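Side-chain contacts in aminotransferase, classes I and II (Silicibacter pomeroyi DSS-3, PDB 3H14), which probably catalyses pyridoxal-phosphate-dependent amino-group transfer, as in the exchange between L-aspartate and 2-oxoglutarate, like other class I aminotransferases: residues A[16-21]-A[326-331]; A[116-121]-A[130-135]. One frame throughout, in Å; residues are numbered along the deposited sequence.

Interaction 1: A[16-21]-A[326-331]; sequences VMDVME and DSRAFA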
ATOM      1  N   VAL A  16       0.580 -10.219  11.834  1.00 39.19           N
ATOM      2  CA  VAL A  16       2.024 -10.041  11.615  1.00 40.32           C
ATOM      3  C   VAL A  16       2.793  -9.672  12.894  1.00 41.17           C
ATOM      4  O   VAL A  16       4.022  -9.762  12.925  1.00 40.45           O
ATOM      5  CB  VAL A  16       2.336  -9.035  10.463  1.00 39.72           C
ATOM      6  CG1 VAL A  16       2.018  -7.595  10.853  1.00 39.16           C
ATOM      7  CG2 VAL A  16       3.807  -9.182   9.991  1.00 39.23           C
HETATM    8  N   MSE A  17       2.061  -9.303  13.949  1.00 42.48           N
HETATM    9  CA  MSE A  17       2.649  -8.910  15.234  1.00 43.15           C
HETATM   10  C   MSE A  17       3.374 -10.066  15.919  1.00 42.39           C
HETATM   11  O   MSE A  17       4.375  -9.848  16.590  1.00 42.06           O
HETATM   12  CB  MSE A  17       1.565  -8.351  16.168  1.00 45.73           C
HETATM   13  CG  MSE A  17       0.838  -7.104  15.616  1.00 51.00           C
HETATM   14 SE   MSE A  17       2.028  -5.570  15.468  1.00 68.17          SE
HETATM   15  CE  MSE A  17       1.182  -4.500  14.044  1.00 56.06           C
ATOM     16  N   ASP A  18       2.888 -11.290  15.752  1.00 41.39           N
ATOM     17  CA  ASP A  18       3.624 -12.466  16.255  1.00 41.09           C
ATOM     18  C   ASP A  18       5.080 -12.499  15.730  1.00 40.32           C
ATOM     19  O   ASP A  18       6.017 -12.595  16.514  1.00 39.26           O
ATOM     20  CB  ASP A  18       2.960 -13.787  15.850  1.00 41.33           C
ATOM     21  CG  ASP A  18       1.589 -13.998  16.472  1.00 43.72           C
ATOM     22  OD1 ASP A  18       0.982 -13.040  17.036  1.00 46.18           O
ATOM     23  OD2 ASP A  18       1.108 -15.150  16.339  1.00 45.07           O
ATOM     24  N   VAL A  19       5.248 -12.431  14.407  1.00 39.87           N
ATOM     25  CA  VAL A  19       6.585 -12.503  13.794  1.00 39.75           C
ATOM     26  C   VAL A  19       7.445 -11.272  14.125  1.00 39.19           C
ATOM     27  O   VAL A  19       8.599 -11.423  14.478  1.00 36.98           O
ATOM     28  CB  VAL A  19       6.540 -12.737  12.249  1.00 40.13           C
ATOM     29  CG1 VAL A  19       6.014 -11.520  11.505  1.00 39.99           C
ATOM     30  CG2 VAL A  19       7.933 -13.101  11.717  1.00 40.33           C
HETATM   31  N   MSE A  20       6.884 -10.070  14.028  1.00 38.68           N
HETATM   32  CA  MSE A  20       7.643  -8.865  14.353  1.00 40.82           C
HETATM   33  C   MSE A  20       8.170  -8.827  15.782  1.00 38.40           C
HETATM   34  O   MSE A  20       9.292  -8.362  16.008  1.00 38.37           O
HETATM   35  CB  MSE A  20       6.812  -7.612  14.137  1.00 40.60           C
HETATM   36  CG  MSE A  20       6.587  -7.312  12.713  1.00 42.95           C
HETATM   37 SE   MSE A  20       5.249  -5.911  12.601  1.00 50.59          SE
HETATM   38  CE  MSE A  20       6.397  -4.463  11.968  1.00 42.59           C
ATOM     39  N   GLU A  21       7.356  -9.283  16.732  1.00 36.46           N
ATOM     40  CA  GLU A  21       7.772  -9.372  18.129  1.00 35.40           C
ATOM     41  C   GLU A  21       8.789 -10.490  18.300  1.00 34.33           C
ATOM     42  O   GLU A  21       9.816 -10.294  18.936  1.00 33.39           O
ATOM     43  CB  GLU A  21       6.569  -9.620  19.058  1.00 35.68           C
ATOM     44  N   ASP A 326      -0.843 -23.851   7.347  1.00 25.72           N
ATOM     45  CA  ASP A 326      -1.045 -22.726   8.240  1.00 25.38           C
ATOM     46  C   ASP A 326       0.128 -21.767   8.110  1.00 24.06           C
ATOM     47  O   ASP A 326       1.178 -21.951   8.736  1.00 23.45           O
ATOM     48  CB  ASP A 326      -1.178 -23.242   9.667  1.00 25.68           C
ATOM     49  CG  ASP A 326      -1.344 -22.145  10.685  1.00 29.28           C
ATOM     50  OD1 ASP A 326      -1.491 -20.958  10.301  1.00 34.37           O
ATOM     51  OD2 ASP A 326      -1.326 -22.482  11.890  1.00 33.33           O
ATOM     52  N   SER A 327      -0.058 -20.747   7.283  1.00 22.86           N
ATOM     53  CA  SER A 327       1.006 -19.782   6.994  1.00 21.48           C
ATOM     54  C   SER A 327       1.508 -19.034   8.225  1.00 22.00           C
ATOM     55  O   SER A 327       2.632 -18.512   8.214  1.00 21.29           O
ATOM     56  CB  SER A 327       0.523 -18.787   5.963  1.00 22.42           C
ATOM     57  OG  SER A 327      -0.604 -18.128   6.483  1.00 19.35           O
ATOM     58  N   ARG A 328       0.673 -18.954   9.257  1.00 21.81           N
ATOM     59  CA  ARG A 328       1.072 -18.333  10.507  1.00 23.46           C
ATOM     60  C   ARG A 328       2.146 -19.186  11.195  1.00 22.47           C
ATOM     61  O   ARG A 328       3.195 -18.695  11.583  1.00 20.61           O
ATOM     62  CB  ARG A 328      -0.136 -18.178  11.418  1.00 23.59           C
ATOM     63  CG  ARG A 328       0.117 -17.372  12.659  1.00 24.94           C
ATOM     64  CD  ARG A 328      -1.179 -17.210  13.426  1.00 28.60           C
ATOM     65  NE  ARG A 328      -1.078 -16.208  14.480  1.00 32.96           N
ATOM     66  CZ  ARG A 328      -2.113 -15.763  15.190  1.00 33.06           C
ATOM     67  NH1 ARG A 328      -3.333 -16.228  14.990  1.00 35.33           N
ATOM     68  NH2 ARG A 328      -1.917 -14.852  16.120  1.00 34.77           N
ATOM     69  N   ALA A 329       1.870 -20.476  11.320  1.00 21.83           N
ATOM     70  CA  ALA A 329       2.858 -21.401  11.860  1.00 21.71           C
ATOM     71  C   ALA A 329       4.091 -21.474  10.970  1.00 20.86           C
ATOM     72  O   ALA A 329       5.216 -21.600  11.461  1.00 22.20           O
ATOM     73  CB  ALA A 329       2.221 -22.839  12.088  1.00 21.42           C
ATOM     74  N   PHE A 330       3.895 -21.460   9.657  1.00 20.62           N
ATOM     75  CA  PHE A 330       4.984 -21.542   8.714  1.00 19.90           C
ATOM     76  C   PHE A 330       5.882 -20.310   8.803  1.00 19.84           C
ATOM     77  O   PHE A 330       7.106 -20.441   8.729  1.00 18.18           O
ATOM     78  CB  PHE A 330       4.421 -21.709   7.287  1.00 20.28           C
ATOM     79  CG  PHE A 330       5.438 -22.023   6.221  1.00 20.68           C
ATOM     80  CD1 PHE A 330       6.499 -22.865   6.448  1.00 23.43           C
ATOM     81  CD2 PHE A 330       5.292 -21.488   4.941  1.00 19.59           C
ATOM     82  CE1 PHE A 330       7.415 -23.144   5.445  1.00 20.84           C
ATOM     83  CE2 PHE A 330       6.200 -21.787   3.942  1.00 22.62           C
ATOM     84  CZ  PHE A 330       7.258 -22.625   4.197  1.00 19.60           C
ATOM     85  N   ALA A 331       5.288 -19.116   8.913  1.00 19.22           N
ATOM     86  CA  ALA A 331       6.091 -17.912   9.062  1.00 19.03           C
ATOM     87  C   ALA A 331       6.897 -18.015  10.364  1.00 19.10           C
ATOM     88  O   ALA A 331       8.054 -17.627  10.428  1.00 21.14           O
ATOM     89  CB  ALA A 331       5.192 -16.645   9.072  1.00 18.28           C
TER

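Interaction 2: A[116-121]-A[130-135]; sequences DRVGIG and QILRAL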
ATOM      1  N   ASP A 116     -23.005   2.009   5.276  1.00 20.44           N
ATOM      2  CA  ASP A 116     -22.714   1.915   3.855  1.00 20.08           C
ATOM      3  C   ASP A 116     -21.681   0.812   3.600  1.00 20.21           C
ATOM      4  O   ASP A 116     -20.706   0.643   4.362  1.00 20.10           O
ATOM      5  CB  ASP A 116     -22.185   3.215   3.234  1.00 19.60           C
ATOM      6  CG  ASP A 116     -23.285   4.261   3.011  1.00 21.54           C
ATOM      7  OD1 ASP A 116     -24.482   3.911   3.158  1.00 19.36           O
ATOM      8  OD2 ASP A 116     -22.918   5.417   2.684  1.00 22.98           O
ATOM      9  N   ARG A 117     -21.893   0.118   2.485  1.00 20.21           N
ATOM     10  CA  ARG A 117     -21.038  -0.997   2.075  1.00 20.87           C
ATOM     11  C   ARG A 117     -20.019  -0.538   1.093  1.00 18.94           C
ATOM     12  O   ARG A 117     -20.343   0.067   0.102  1.00 19.14           O
ATOM     13  CB  ARG A 117     -21.875  -2.142   1.509  1.00 20.63           C
ATOM     14  CG  ARG A 117     -22.634  -2.866   2.587  1.00 22.43           C
ATOM     15  CD  ARG A 117     -23.479  -3.983   1.995  1.00 26.65           C
ATOM     16  NE  ARG A 117     -24.279  -4.651   3.015  1.00 32.73           N
ATOM     17  CZ  ARG A 117     -25.530  -4.299   3.324  1.00 36.11           C
ATOM     18  NH1 ARG A 117     -26.144  -3.299   2.683  1.00 37.96           N
ATOM     19  NH2 ARG A 117     -26.185  -4.974   4.271  1.00 38.53           N
ATOM     20  N   VAL A 118     -18.755  -0.882   1.354  1.00 18.51           N
ATOM     21  CA  VAL A 118     -17.653  -0.461   0.509  1.00 17.88           C
ATOM     22  C   VAL A 118     -16.881  -1.719   0.099  1.00 17.75           C
ATOM     23  O   VAL A 118     -16.412  -2.437   0.971  1.00 15.60           O
ATOM     24  CB  VAL A 118     -16.736   0.524   1.261  1.00 17.57           C
ATOM     25  CG1 VAL A 118     -15.592   0.987   0.363  1.00 18.16           C
ATOM     26  CG2 VAL A 118     -17.579   1.721   1.797  1.00 19.13           C
ATOM     27  N   GLY A 119     -16.791  -1.954  -1.210  1.00 17.89           N
ATOM     28  CA  GLY A 119     -16.143  -3.142  -1.788  1.00 18.94           C
ATOM     29  C   GLY A 119     -14.628  -2.983  -1.777  1.00 19.38           C
ATOM     30  O   GLY A 119     -14.093  -1.947  -2.210  1.00 18.61           O
ATOM     31  N   ILE A 120     -13.933  -4.016  -1.296  1.00 19.33           N
ATOM     32  CA  ILE A 120     -12.461  -4.038  -1.248  1.00 19.87           C
ATOM     33  C   ILE A 120     -11.979  -5.431  -1.631  1.00 18.46           C
ATOM     34  O   ILE A 120     -12.525  -6.419  -1.164  1.00 18.92           O
ATOM     35  CB  ILE A 120     -11.931  -3.679   0.163  1.00 19.81           C
ATOM     36  CG1 ILE A 120     -12.595  -4.540   1.240  1.00 21.26           C
ATOM     37  CG2 ILE A 120     -12.218  -2.179   0.478  1.00 21.82           C
ATOM     38  CD1 ILE A 120     -12.167  -4.238   2.671  1.00 22.63           C
ATOM     39  N   GLY A 121     -11.007  -5.518  -2.514  1.00 18.31           N
ATOM     40  CA  GLY A 121     -10.480  -6.848  -2.936  1.00 18.09           C
ATOM     41  C   GLY A 121      -9.769  -7.577  -1.830  1.00 18.56           C
ATOM     42  O   GLY A 121      -9.107  -6.952  -0.994  1.00 18.47           O
ATOM     43  N   GLN A 130     -10.447  -2.632   8.432  1.00 19.31           N
ATOM     44  CA  GLN A 130     -10.461  -2.195   9.806  1.00 18.75           C
ATOM     45  C   GLN A 130     -10.881  -0.732   9.970  1.00 17.72           C
ATOM     46  O   GLN A 130     -11.644  -0.410  10.878  1.00 16.48           O
ATOM     47  CB  GLN A 130      -9.082  -2.411  10.487  1.00 19.62           C
ATOM     48  CG  GLN A 130      -8.536  -3.861  10.447  1.00 22.16           C
ATOM     49  CD  GLN A 130      -9.436  -4.891  11.103  1.00 26.67           C
ATOM     50  OE1 GLN A 130     -10.179  -4.592  12.039  1.00 29.11           O
ATOM     51  NE2 GLN A 130      -9.366  -6.131  10.611  1.00 27.63           N
ATOM     52  N   ILE A 131     -10.329   0.136   9.145  1.00 16.79           N
ATOM     53  CA  ILE A 131     -10.693   1.575   9.142  1.00 17.38           C
ATOM     54  C   ILE A 131     -12.163   1.740   8.781  1.00 16.96           C
ATOM     55  O   ILE A 131     -12.866   2.503   9.416  1.00 18.05           O
ATOM     56  CB  ILE A 131      -9.842   2.392   8.169  1.00 16.90           C
ATOM     57  CG1 ILE A 131      -8.394   2.446   8.631  1.00 15.84           C
ATOM     58  CG2 ILE A 131     -10.392   3.869   8.001  1.00 16.63           C
ATOM     59  CD1 ILE A 131      -7.421   3.066   7.571  1.00 18.09           C
ATOM     60  N   LEU A 132     -12.644   1.011   7.775  1.00 17.23           N
ATOM     61  CA  LEU A 132     -14.081   1.048   7.457  1.00 17.17           C
ATOM     62  C   LEU A 132     -14.974   0.650   8.622  1.00 18.59           C
ATOM     63  O   LEU A 132     -15.913   1.364   8.996  1.00 15.66           O
ATOM     64  CB  LEU A 132     -14.368   0.212   6.222  1.00 17.46           C
ATOM     65  CG  LEU A 132     -13.910   0.825   4.896  1.00 16.21           C
ATOM     66  CD1 LEU A 132     -13.754  -0.250   3.792  1.00 15.46           C
ATOM     67  CD2 LEU A 132     -14.871   1.932   4.400  1.00 15.82           C
ATOM     68  N   ARG A 133     -14.636  -0.454   9.280  1.00 19.16           N
ATOM     69  CA  ARG A 133     -15.392  -0.913  10.439  1.00 21.43           C
ATOM     70  C   ARG A 133     -15.305   0.073  11.620  1.00 20.13           C
ATOM     71  O   ARG A 133     -16.307   0.324  12.322  1.00 20.96           O
ATOM     72  CB  ARG A 133     -14.813  -2.271  10.880  1.00 21.53           C
ATOM     73  CG  ARG A 133     -15.677  -3.051  11.806  1.00 27.24           C
ATOM     74  CD  ARG A 133     -14.971  -4.342  12.359  1.00 28.58           C
ATOM     75  NE  ARG A 133     -15.827  -5.029  13.337  1.00 36.18           N
ATOM     76  CZ  ARG A 133     -16.039  -4.596  14.580  1.00 35.73           C
ATOM     77  NH1 ARG A 133     -15.420  -3.502  15.005  1.00 39.14           N
ATOM     78  NH2 ARG A 133     -16.852  -5.266  15.394  1.00 35.33           N
ATOM     79  N   ALA A 134     -14.104   0.588  11.857  1.00 19.59           N
ATOM     80  CA  ALA A 134     -13.841   1.567  12.936  1.00 20.20           C
ATOM     81  C   ALA A 134     -14.682   2.840  12.822  1.00 19.53           C
ATOM     82  O   ALA A 134     -14.973   3.490  13.830  1.00 19.16           O
ATOM     83  CB  ALA A 134     -12.370   1.945  12.972  1.00 19.92           C
ATOM     84  N   LEU A 135     -15.065   3.157  11.599  1.00 18.94           N
ATOM     85  CA  LEU A 135     -15.914   4.316  11.287  1.00 19.00           C
ATOM     86  C   LEU A 135     -17.425   4.010  11.189  1.00 19.15           C
ATOM     87  O   LEU A 135     -18.242   4.882  10.812  1.00 17.65           O
ATOM     88  CB  LEU A 135     -15.432   4.909   9.966  1.00 19.74           C
ATOM     89  CG  LEU A 135     -14.062   5.579  10.083  1.00 19.63           C
ATOM     90  CD1 LEU A 135     -13.584   6.060   8.677  1.00 19.32           C
ATOM     91  CD2 LEU A 135     -14.056   6.729  11.054  1.00 19.28           C
TER

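Interaction 1: A[16-21]-A[326-331]
An interhelical salt bridge on the protein surface joins Asp18, on helix 17-28, to Arg328, in the first turn of helix 327-338. The arginine chain is extended from CG to NE and reaches across to the other helix, its CG anti to the backbone N (chi1 -172°). Arg328 grips side-on, with both hydrogen bonds converging on one oxygen: NE lies 3.1 Å from Asp18 OD2, and NH2 lies 3.0 Å from that same OD2. Neither bond is straight, the N-H...O angle at NH2 being 141°. Both nitrogens come from one face of the carboxylate, NH2 on the syn side and NE from well above the plane. The carboxylate and guanidinium planes are tilted 33° apart, so the pair is not the coplanar kind that matches two oxygens to two nitrogens. Charged groups suit this solvent-facing side of the contact, and the long arginine lets its guanidinium span the distance to the short aspartate. At the start of the second helix Asp326 is the N-cap, its OD1 accepting a weak bond from Arg328 N. Inward of the bridge, Val19 and Ala331 rest on strand 340-344. The motif is a side-on arginine-aspartate salt bridge between helices, here linking helix 17-28 to the helix leading into strand 340-344.

Interaction 2: A[116-121]-A[130-135]
Leu132 of helix 126-134 lays its forked end against Val118 of strand 117-122, and the two side chains cross at about a right angle. The leucine's two methyls divide the work: CD2 meets Val118 CG2 at 3.8 Å, while CD1 sits 4.1 Å from Val118 CG1, so the fork fits against both branches of the valine. The valine's CB also lies close to this fork, 3.9 Å from Leu132 CD2. The leucine's CG stands anti to its carbonyl carbon (chi1 -73°), and this directs the fork toward the strand. Ile120, two residues along, approaches differently: it and Leu132 reach toward each other tip to tip, with the CG2 methyl of Ile120 4.1 Å from Leu132 CD1. Gly119, between them, has no side chain, and the alternation of the strand leaves Val118 and Ile120 facing the same helix. Beta-branched residues suit the extended backbone, whereas the longer leucine spans the gap from the helix, where the nearest CA atoms, those of Val118 and Leu132, are 8.0 Å apart. Trimming Leu132 to an alanine would probably open a gap over Val118 and take from the CG2 methyl of Ile120 its contact with the leucine's CD1. Phe108 of helix 100-111 also touches Leu132, extending this buried apolar layer. Such packing of a connecting helix on its strand is characteristic of a beta-alpha-beta unit, here strand 117-122, helix 126-134 and strand 138-143 in the seven-stranded mixed sheet of the aminotransferase fold.

The two contacts differ in both place and chemistry. Interaction 1 is a surface contact between two helices more than 300 residues apart in sequence, held by charge and hydrogen bonds; interaction 2 is buried, apolar and local, joining a strand to the helix that follows it. They share no element: helix 327-338 precedes strand 340-344 of the four-stranded sheet, whereas strand 117-122 belongs to the seven-stranded one. Their centres are 25 Å apart and they do not touch. Along the chain, 116-135 falls wholly between 16-21 and 326-331, so the ionic pair joins distant parts of the chain, while the apolar contact lies within one beta-alpha-beta unit between them.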